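Local coordinates for protein type III Pentaketide Synthase (Neurospora crassa, PDB 3EUT) that probably acts as an acyltransferase of the chalcone synthase family, a type III pentaketide synthase, and binds a long-chain fatty acid in this crystal, at residues H239-D244 with V252-R257; Y359-A364 with V371-L376. All blocks are in the same frame, centred on the assembly; numbering follows the deposited sequence.

How the contacts relate
Both contacts are antiparallel beta hairpins of the C-terminal chalcone synthase family region, and they follow one another along the chain: contact 1 is complete before contact 2 begins. Their centres lie 23 Å apart and their nearest atoms about 8 Å, so they do not touch. Contact 1 is a separate two-stranded sheet, strands 241-246 and 249-254, lying beside the carboxylate end of the bound icosanoic acid and touching the second subunit. Contact 2 pairs strands 359-366 and 370-378 inside the large mixed sheet of the thiolase-like fold. Helix 258-275 bridges them: it starts just after Arg257, meets Asp240 and Leu241, and packs on Cys363, Val371 and Met373, linking the ligand-side hairpin to the core.

Contact 1: residues H239-D244 with V252-R257; sequences HDLGFD and VVLSPR. With DCR (icosanoic acid), chain E.
A two-stranded beta hairpin beside the fatty-acid site brings 239-244 against 252-257, where Gly242 and Val253 form a hydrogen-bonded pair. Val253 N reaches Gly242 O at 2.9 Å, above the carbonyl plane, and Gly242 N returns a bond to Val253 O. One step on, Ser255 N also bonds to Asp240 O.

Here side chains take over. Ser255 OG donates to Asp240 OD1 at 2.6 Å, on its anti side and 20° out of the carboxylate plane, and accepts from Arg257 N as a cap for the turn into helix 258-275. The other oxygen, Asp240 OD2, makes a salt bridge to Arg257 NH1 at 2.7 Å, the carboxylate and guanidinium planes standing 54° apart. A bend in the arginine at chi3 (74°) turns NH1 back to OD2, so both carboxylate oxygens of Asp240 are held.

At the other end, Phe243 faces the lipid, touches Trp250, and packs on Asn116 of the second subunit. Its ring edge takes Val252 CG2, 3.6 Å from CE2, and that methyl is equally close to icosanoic acid C7. Icosanoic acid C3 sits over the centre of the Phe243 ring, 3.8 Å above its plane.

Contact 2: residues Y359-A364 with V371-L376; sequences YVVGCA and VEMCML
Val361, Cys363, Met373 and Met375 share one face of a regular antiparallel hairpin, strands 359-366 and 370-378, within the mixed sheet of the thiolase-like fold. Six backbone hydrogen bonds join the segments through three pairs, Val360 with Leu376, Gly362 with Cys374 and Ala364 with Glu372; the bond from Leu376 N to Val360 O, 2.8 Å long, lies in the carbonyl plane.

Packing is tightest on the face of the sulfur side chains. The two methyls of Val361 divide the methionines between them: CG1 meets Met373 CG at 3.8 Å, while CG2 meets Met375 CE at 3.6 Å. Met375 is bent at both chi2 (66°) and chi3 (75°), which folds its methyl back over the valine. Farther along, Met373 CE lies 3.8 Å from Cys363 SG, and helix 258-275 covers Cys363 and Met373.

The other face is looser between the two strands, though just as buried. Val360 CB and Leu376 CB stay 4.4 Å apart, and Gly362 offers only backbone to Cys374, whose SG lies between its own backbone N and carbonyl carbon (chi1 69°) and comes 3.9 Å from Gly362 CA. Strand 224-233 and helix 145-162 pack here, through Leu226 and Leu147.

Glu372 turns its carboxylate away from the partner strand to a salt bridge with Arg151. In these surroundings that bridge would probably help keep the glutamate ionised, whereas the hairpin itself is held by backbone bonds and by apolar contacts, most of which involve a methionine or cysteine.

Contact 1: residues H239-D244 with V252-R257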
ATOM      1  N   HIS A 239      -9.510  -9.744 -15.134  1.00 34.20           N
ATOM      2  CA  HIS A 239      -8.896  -9.694 -16.463  1.00 34.48           C
ATOM      3  C   HIS A 239      -9.379  -8.489 -17.256  1.00 33.89           C
ATOM      4  O   HIS A 239      -8.833  -8.174 -18.322  1.00 33.92           O
ATOM      5  CB  HIS A 239      -9.237 -10.982 -17.231  1.00 35.45           C
ATOM      6  CG  HIS A 239     -10.710 -11.259 -17.310  1.00 38.02           C
ATOM      7  ND1 HIS A 239     -11.485 -11.500 -16.192  1.00 39.33           N
ATOM      8  CD2 HIS A 239     -11.556 -11.307 -18.369  1.00 39.87           C
ATOM      9  CE1 HIS A 239     -12.739 -11.695 -16.561  1.00 41.32           C
ATOM     10  NE2 HIS A 239     -12.809 -11.588 -17.877  1.00 41.19           N
ATOM     11  N   ASP A 240     -10.397  -7.811 -16.733  1.00 32.75           N
ATOM     12  CA  ASP A 240     -11.004  -6.679 -17.423  1.00 32.06           C
ATOM     13  C   ASP A 240     -10.298  -5.353 -17.197  1.00 30.87           C
ATOM     14  O   ASP A 240     -10.405  -4.438 -18.018  1.00 31.10           O
ATOM     15  CB  ASP A 240     -12.477  -6.565 -17.041  1.00 32.10           C
ATOM     16  CG  ASP A 240     -13.314  -7.668 -17.657  1.00 34.37           C
ATOM     17  OD1 ASP A 240     -13.397  -7.706 -18.905  1.00 36.38           O
ATOM     18  OD2 ASP A 240     -13.882  -8.487 -16.903  1.00 34.80           O
ATOM     19  N   LEU A 241      -9.549  -5.260 -16.101  1.00 29.56           N
ATOM     20  CA  LEU A 241      -9.040  -3.975 -15.636  1.00 28.12           C
ATOM     21  C   LEU A 241      -7.831  -4.182 -14.743  1.00 27.88           C
ATOM     22  O   LEU A 241      -7.903  -4.913 -13.763  1.00 26.97           O
ATOM     23  CB  LEU A 241     -10.148  -3.228 -14.893  1.00 28.10           C
ATOM     24  CG  LEU A 241      -9.969  -1.767 -14.478  1.00 28.76           C
ATOM     25  CD1 LEU A 241      -9.603  -0.900 -15.675  1.00 29.57           C
ATOM     26  CD2 LEU A 241     -11.264  -1.293 -13.851  1.00 27.30           C
ATOM     27  N   GLY A 242      -6.722  -3.540 -15.095  1.00 27.52           N
ATOM     28  CA  GLY A 242      -5.455  -3.770 -14.400  1.00 27.53           C
ATOM     29  C   GLY A 242      -4.308  -2.906 -14.894  1.00 27.60           C
ATOM     30  O   GLY A 242      -4.453  -2.126 -15.844  1.00 27.00           O
ATOM     31  N   PHE A 243      -3.157  -3.072 -14.253  1.00 27.59           N
ATOM     32  CA  PHE A 243      -1.996  -2.227 -14.481  1.00 28.45           C
ATOM     33  C   PHE A 243      -0.788  -3.068 -14.073  1.00 28.54           C
ATOM     34  O   PHE A 243      -0.456  -3.145 -12.894  1.00 29.31           O
ATOM     35  CB  PHE A 243      -2.136  -0.951 -13.631  1.00 28.10           C
ATOM     36  CG  PHE A 243      -1.404   0.262 -14.173  1.00 29.44           C
ATOM     37  CD1 PHE A 243      -0.780   1.153 -13.291  1.00 28.58           C
ATOM     38  CD2 PHE A 243      -1.387   0.553 -15.539  1.00 30.15           C
ATOM     39  CE1 PHE A 243      -0.126   2.297 -13.762  1.00 29.24           C
ATOM     40  CE2 PHE A 243      -0.737   1.686 -16.020  1.00 30.45           C
ATOM     41  CZ  PHE A 243      -0.106   2.565 -15.131  1.00 29.63           C
ATOM     42  N   ASP A 244      -0.168  -3.731 -15.049  1.00 28.62           N
ATOM     43  CA  ASP A 244       0.833  -4.786 -14.782  1.00 28.85           C
ATOM     44  C   ASP A 244       2.255  -4.235 -14.840  1.00 28.48           C
ATOM     45  O   ASP A 244       2.603  -3.545 -15.802  1.00 28.61           O
ATOM     46  CB  ASP A 244       0.702  -5.940 -15.792  1.00 29.05           C
ATOM     47  CG  ASP A 244      -0.697  -6.586 -15.815  1.00 30.85           C
ATOM     48  OD1 ASP A 244      -1.447  -6.537 -14.818  1.00 34.16           O
ATOM     49  OD2 ASP A 244      -1.055  -7.161 -16.859  1.00 31.87           O
ATOM     50  N   VAL A 252      -1.315  -1.017 -19.094  1.00 28.88           N
ATOM     51  CA  VAL A 252      -2.767  -0.946 -18.947  1.00 29.65           C
ATOM     52  C   VAL A 252      -3.480  -2.184 -19.485  1.00 30.37           C
ATOM     53  O   VAL A 252      -3.175  -2.665 -20.584  1.00 30.37           O
ATOM     54  CB  VAL A 252      -3.317   0.329 -19.637  1.00 29.30           C
ATOM     55  CG1 VAL A 252      -4.852   0.391 -19.583  1.00 30.22           C
ATOM     56  CG2 VAL A 252      -2.706   1.564 -18.992  1.00 29.08           C
ATOM     57  N   VAL A 253      -4.401  -2.711 -18.674  1.00 30.97           N
ATOM     58  CA  VAL A 253      -5.384  -3.692 -19.122  1.00 31.58           C
ATOM     59  C   VAL A 253      -6.748  -3.016 -18.964  1.00 32.49           C
ATOM     60  O   VAL A 253      -7.070  -2.534 -17.889  1.00 32.62           O
ATOM     61  CB  VAL A 253      -5.324  -4.998 -18.293  1.00 31.54           C
ATOM     62  CG1 VAL A 253      -6.423  -5.991 -18.735  1.00 31.49           C
ATOM     63  CG2 VAL A 253      -3.933  -5.635 -18.378  1.00 30.97           C
ATOM     64  N   LEU A 254      -7.531  -2.956 -20.041  1.00 33.78           N
ATOM     65  CA  LEU A 254      -8.813  -2.243 -20.017  1.00 34.70           C
ATOM     66  C   LEU A 254      -9.684  -2.745 -21.137  1.00 35.36           C
ATOM     67  O   LEU A 254      -9.499  -2.369 -22.298  1.00 35.92           O
ATOM     68  CB  LEU A 254      -8.603  -0.725 -20.088  1.00 34.75           C
ATOM     69  CG  LEU A 254      -9.701   0.340 -20.214  1.00 34.99           C
ATOM     70  CD1 LEU A 254     -10.949   0.055 -19.379  1.00 37.74           C
ATOM     71  CD2 LEU A 254      -9.078   1.663 -19.784  1.00 35.83           C
ATOM     72  N   SER A 255     -10.628  -3.612 -20.776  1.00 35.82           N
ATOM     73  CA  SER A 255     -11.467  -4.329 -21.738  1.00 35.93           C
ATOM     74  C   SER A 255     -12.741  -3.552 -22.049  1.00 36.08           C
ATOM     75  O   SER A 255     -13.102  -2.639 -21.307  1.00 35.40           O
ATOM     76  CB  SER A 255     -11.827  -5.708 -21.180  1.00 35.81           C
ATOM     77  OG  SER A 255     -13.021  -5.638 -20.425  1.00 35.84           O
ATOM     78  N   PRO A 256     -13.441  -3.924 -23.143  1.00 36.50           N
ATOM     79  CA  PRO A 256     -14.727  -3.309 -23.479  1.00 36.74           C
ATOM     80  C   PRO A 256     -15.833  -3.588 -22.460  1.00 36.73           C
ATOM     81  O   PRO A 256     -16.826  -2.862 -22.433  1.00 37.13           O
ATOM     82  CB  PRO A 256     -15.081  -3.954 -24.827  1.00 36.93           C
ATOM     83  CG  PRO A 256     -13.766  -4.447 -25.373  1.00 37.16           C
ATOM     84  CD  PRO A 256     -13.046  -4.923 -24.152  1.00 36.80           C
ATOM     85  N   ARG A 257     -15.653  -4.614 -21.630  1.00 36.21           N
ATOM     86  CA  ARG A 257     -16.649  -5.008 -20.627  1.00 36.15           C
ATOM     87  C   ARG A 257     -16.779  -4.022 -19.462  1.00 35.20           C
ATOM     88  O   ARG A 257     -17.803  -3.995 -18.787  1.00 34.59           O
ATOM     89  CB  ARG A 257     -16.301  -6.373 -20.022  1.00 36.07           C
ATOM     90  CG  ARG A 257     -16.148  -7.535 -20.973  1.00 36.89           C
ATOM     91  CD  ARG A 257     -15.816  -8.799 -20.171  1.00 38.53           C
ATOM     92  NE  ARG A 257     -16.975  -9.317 -19.446  1.00 43.25           N
ATOM     93  CZ  ARG A 257     -16.922 -10.003 -18.306  1.00 44.83           C
ATOM     94  NH1 ARG A 257     -15.766 -10.241 -17.699  1.00 44.54           N
ATOM     95  NH2 ARG A 257     -18.048 -10.436 -17.756  1.00 46.57           N
TER
HETATM   96  O1  DCR E   1      -5.518   0.713 -14.615  1.00 59.49           O
HETATM   97  C1  DCR E   1      -5.358   1.814 -14.022  1.00 58.98           C
HETATM   98  O2  DCR E   1      -5.565   1.967 -12.795  1.00 58.61           O
HETATM   99  C2  DCR E   1      -4.914   3.010 -14.840  1.00 57.46           C
HETATM  100  C3  DCR E   1      -3.773   3.799 -14.195  1.00 55.65           C
HETATM  101  C4  DCR E   1      -3.194   4.896 -15.101  1.00 54.36           C
HETATM  102  C5  DCR E   1      -2.808   4.394 -16.491  1.00 52.55           C
HETATM  103  C6  DCR E   1      -1.732   5.233 -17.180  1.00 51.26           C
HETATM  104  C7  DCR E   1      -1.746   5.010 -18.694  1.00 50.42           C
HETATM  105  C8  DCR E   1      -0.743   5.864 -19.466  1.00 48.96           C
HETATM  106  C9  DCR E   1      -1.461   7.019 -20.154  1.00 48.09           C
HETATM  107  C10 DCR E   1      -0.530   7.916 -20.960  1.00 46.83           C
HETATM  108  C11 DCR E   1      -1.173   9.286 -21.154  1.00 45.53           C
HETATM  109  C12 DCR E   1      -0.743   9.929 -22.464  1.00 45.27           C
HETATM  110  C13 DCR E   1       0.232  11.069 -22.224  1.00 45.00           C
HETATM  111  C14 DCR E   1       0.003  12.286 -23.118  1.00 44.69           C
HETATM  112  C15 DCR E   1       0.985  13.384 -22.724  1.00 44.66           C
HETATM  113  C16 DCR E   1       2.131  13.601 -23.712  1.00 44.37           C
HETATM  114  C17 DCR E   1       3.512  13.426 -23.075  1.00 44.94           C
HETATM  115  C18 DCR E   1       3.798  14.341 -21.889  1.00 42.49           C
HETATM  116  C19 DCR E   1       5.276  14.278 -21.541  1.00 42.59           C
HETATM  117  C20 DCR E   1       5.516  14.125 -20.057  1.00 43.67           C

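Contact 2: residues Y359-A364 with V371-L376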
ATOM      1  N   TYR A 359     -26.807  16.728   0.161  1.00 26.64           N
ATOM      2  CA  TYR A 359     -26.234  15.393   0.223  1.00 26.16           C
ATOM      3  C   TYR A 359     -25.609  14.993  -1.118  1.00 26.14           C
ATOM      4  O   TYR A 359     -26.171  15.268  -2.188  1.00 25.20           O
ATOM      5  CB  TYR A 359     -27.268  14.364   0.708  1.00 26.20           C
ATOM      6  CG  TYR A 359     -27.763  14.676   2.126  1.00 26.15           C
ATOM      7  CD1 TYR A 359     -27.103  14.165   3.243  1.00 26.47           C
ATOM      8  CD2 TYR A 359     -28.856  15.525   2.337  1.00 25.39           C
ATOM      9  CE1 TYR A 359     -27.525  14.471   4.544  1.00 25.79           C
ATOM     10  CE2 TYR A 359     -29.299  15.839   3.644  1.00 27.74           C
ATOM     11  CZ  TYR A 359     -28.628  15.304   4.735  1.00 27.15           C
ATOM     12  OH  TYR A 359     -29.051  15.587   6.019  1.00 27.37           O
ATOM     13  N   VAL A 360     -24.449  14.341  -1.034  1.00 25.42           N
ATOM     14  CA  VAL A 360     -23.639  14.011  -2.204  1.00 25.74           C
ATOM     15  C   VAL A 360     -23.236  12.549  -2.128  1.00 25.83           C
ATOM     16  O   VAL A 360     -22.659  12.111  -1.141  1.00 26.18           O
ATOM     17  CB  VAL A 360     -22.355  14.904  -2.282  1.00 24.86           C
ATOM     18  CG1 VAL A 360     -21.536  14.588  -3.522  1.00 25.44           C
ATOM     19  CG2 VAL A 360     -22.722  16.381  -2.285  1.00 26.58           C
ATOM     20  N   VAL A 361     -23.565  11.794  -3.167  1.00 26.00           N
ATOM     21  CA  VAL A 361     -23.045  10.450  -3.325  1.00 25.96           C
ATOM     22  C   VAL A 361     -21.719  10.480  -4.117  1.00 26.73           C
ATOM     23  O   VAL A 361     -21.673  11.012  -5.224  1.00 26.54           O
ATOM     24  CB  VAL A 361     -24.029   9.573  -4.086  1.00 26.06           C
ATOM     25  CG1 VAL A 361     -23.468   8.175  -4.221  1.00 25.89           C
ATOM     26  CG2 VAL A 361     -25.380   9.520  -3.365  1.00 26.83           C
ATOM     27  N   GLY A 362     -20.658   9.913  -3.543  1.00 26.78           N
ATOM     28  CA  GLY A 362     -19.394   9.711  -4.251  1.00 27.03           C
ATOM     29  C   GLY A 362     -19.270   8.276  -4.729  1.00 27.71           C
ATOM     30  O   GLY A 362     -19.685   7.357  -4.029  1.00 26.62           O
ATOM     31  N   CYS A 363     -18.715   8.088  -5.927  1.00 28.63           N
ATOM     32  CA  CYS A 363     -18.579   6.772  -6.525  1.00 28.96           C
ATOM     33  C   CYS A 363     -17.309   6.651  -7.376  1.00 29.17           C
ATOM     34  O   CYS A 363     -16.969   7.578  -8.132  1.00 29.14           O
ATOM     35  CB  CYS A 363     -19.815   6.458  -7.390  1.00 29.59           C
ATOM     36  SG  CYS A 363     -19.847   4.784  -8.064  1.00 32.97           S
ATOM     37  N   ALA A 364     -16.631   5.508  -7.265  1.00 28.44           N
ATOM     38  CA  ALA A 364     -15.458   5.204  -8.091  1.00 29.20           C
ATOM     39  C   ALA A 364     -15.315   3.705  -8.326  1.00 29.48           C
ATOM     40  O   ALA A 364     -15.731   2.898  -7.496  1.00 29.60           O
ATOM     41  CB  ALA A 364     -14.190   5.756  -7.462  1.00 28.32           C
ATOM     42  N   VAL A 371     -15.552  -1.524  -6.438  1.00 26.08           N
ATOM     43  CA  VAL A 371     -16.529  -0.448  -6.450  1.00 26.25           C
ATOM     44  C   VAL A 371     -16.438   0.205  -5.075  1.00 25.86           C
ATOM     45  O   VAL A 371     -16.416  -0.497  -4.058  1.00 26.48           O
ATOM     46  CB  VAL A 371     -17.969  -0.999  -6.662  1.00 27.09           C
ATOM     47  CG1 VAL A 371     -19.004   0.124  -6.666  1.00 28.26           C
ATOM     48  CG2 VAL A 371     -18.048  -1.835  -7.932  1.00 26.85           C
ATOM     49  N   GLU A 372     -16.396   1.533  -5.059  1.00 25.27           N
ATOM     50  CA  GLU A 372     -16.404   2.336  -3.839  1.00 25.13           C
ATOM     51  C   GLU A 372     -17.504   3.367  -3.961  1.00 25.49           C
ATOM     52  O   GLU A 372     -17.640   4.019  -5.007  1.00 23.95           O
ATOM     53  CB  GLU A 372     -15.077   3.084  -3.647  1.00 24.95           C
ATOM     54  CG  GLU A 372     -13.834   2.202  -3.450  1.00 25.98           C
ATOM     55  CD  GLU A 372     -13.724   1.597  -2.039  1.00 26.06           C
ATOM     56  OE1 GLU A 372     -14.395   2.095  -1.103  1.00 26.89           O
ATOM     57  OE2 GLU A 372     -12.941   0.634  -1.869  1.00 26.32           O
ATOM     58  N   MET A 373     -18.273   3.521  -2.884  1.00 25.34           N
ATOM     59  CA  MET A 373     -19.315   4.535  -2.806  1.00 26.72           C
ATOM     60  C   MET A 373     -19.321   5.147  -1.397  1.00 26.22           C
ATOM     61  O   MET A 373     -18.981   4.470  -0.437  1.00 26.54           O
ATOM     62  CB  MET A 373     -20.668   3.921  -3.168  1.00 26.74           C
ATOM     63  CG  MET A 373     -21.688   4.879  -3.725  1.00 28.78           C
ATOM     64  SD  MET A 373     -23.145   4.064  -4.458  1.00 29.05           S
ATOM     65  CE  MET A 373     -22.409   3.145  -5.752  1.00 28.95           C
ATOM     66  N   CYS A 374     -19.646   6.434  -1.290  1.00 25.79           N
ATOM     67  CA  CYS A 374     -19.725   7.122  -0.000  1.00 25.88           C
ATOM     68  C   CYS A 374     -20.867   8.130  -0.028  1.00 25.90           C
ATOM     69  O   CYS A 374     -21.294   8.557  -1.104  1.00 25.89           O
ATOM     70  CB  CYS A 374     -18.405   7.810   0.364  1.00 26.02           C
ATOM     71  SG  CYS A 374     -17.966   9.252  -0.671  1.00 29.19           S
ATOM     72  N   MET A 375     -21.375   8.484   1.152  1.00 25.88           N
ATOM     73  CA  MET A 375     -22.423   9.508   1.279  1.00 25.67           C
ATOM     74  C   MET A 375     -21.864  10.640   2.105  1.00 25.49           C
ATOM     75  O   MET A 375     -21.355  10.409   3.214  1.00 24.85           O
ATOM     76  CB  MET A 375     -23.689   8.941   1.943  1.00 25.33           C
ATOM     77  CG  MET A 375     -24.861   9.957   2.093  1.00 26.27           C
ATOM     78  SD  MET A 375     -25.571  10.504   0.517  1.00 19.13           S
ATOM     79  CE  MET A 375     -26.515   9.070   0.032  1.00 24.98           C
ATOM     80  N   LEU A 376     -21.930  11.851   1.548  1.00 25.04           N
ATOM     81  CA  LEU A 376     -21.483  13.046   2.251  1.00 25.96           C
ATOM     82  C   LEU A 376     -22.640  13.990   2.496  1.00 26.20           C
ATOM     83  O   LEU A 376     -23.591  14.026   1.723  1.00 26.22           O
ATOM     84  CB  LEU A 376     -20.415  13.782   1.450  1.00 25.87           C
ATOM     85  CG  LEU A 376     -19.269  12.936   0.912  1.00 28.01           C
ATOM     86  CD1 LEU A 376     -18.457  13.789  -0.025  1.00 28.01           C
ATOM     87  CD2 LEU A 376     -18.410  12.463   2.058  1.00 26.60           C
TER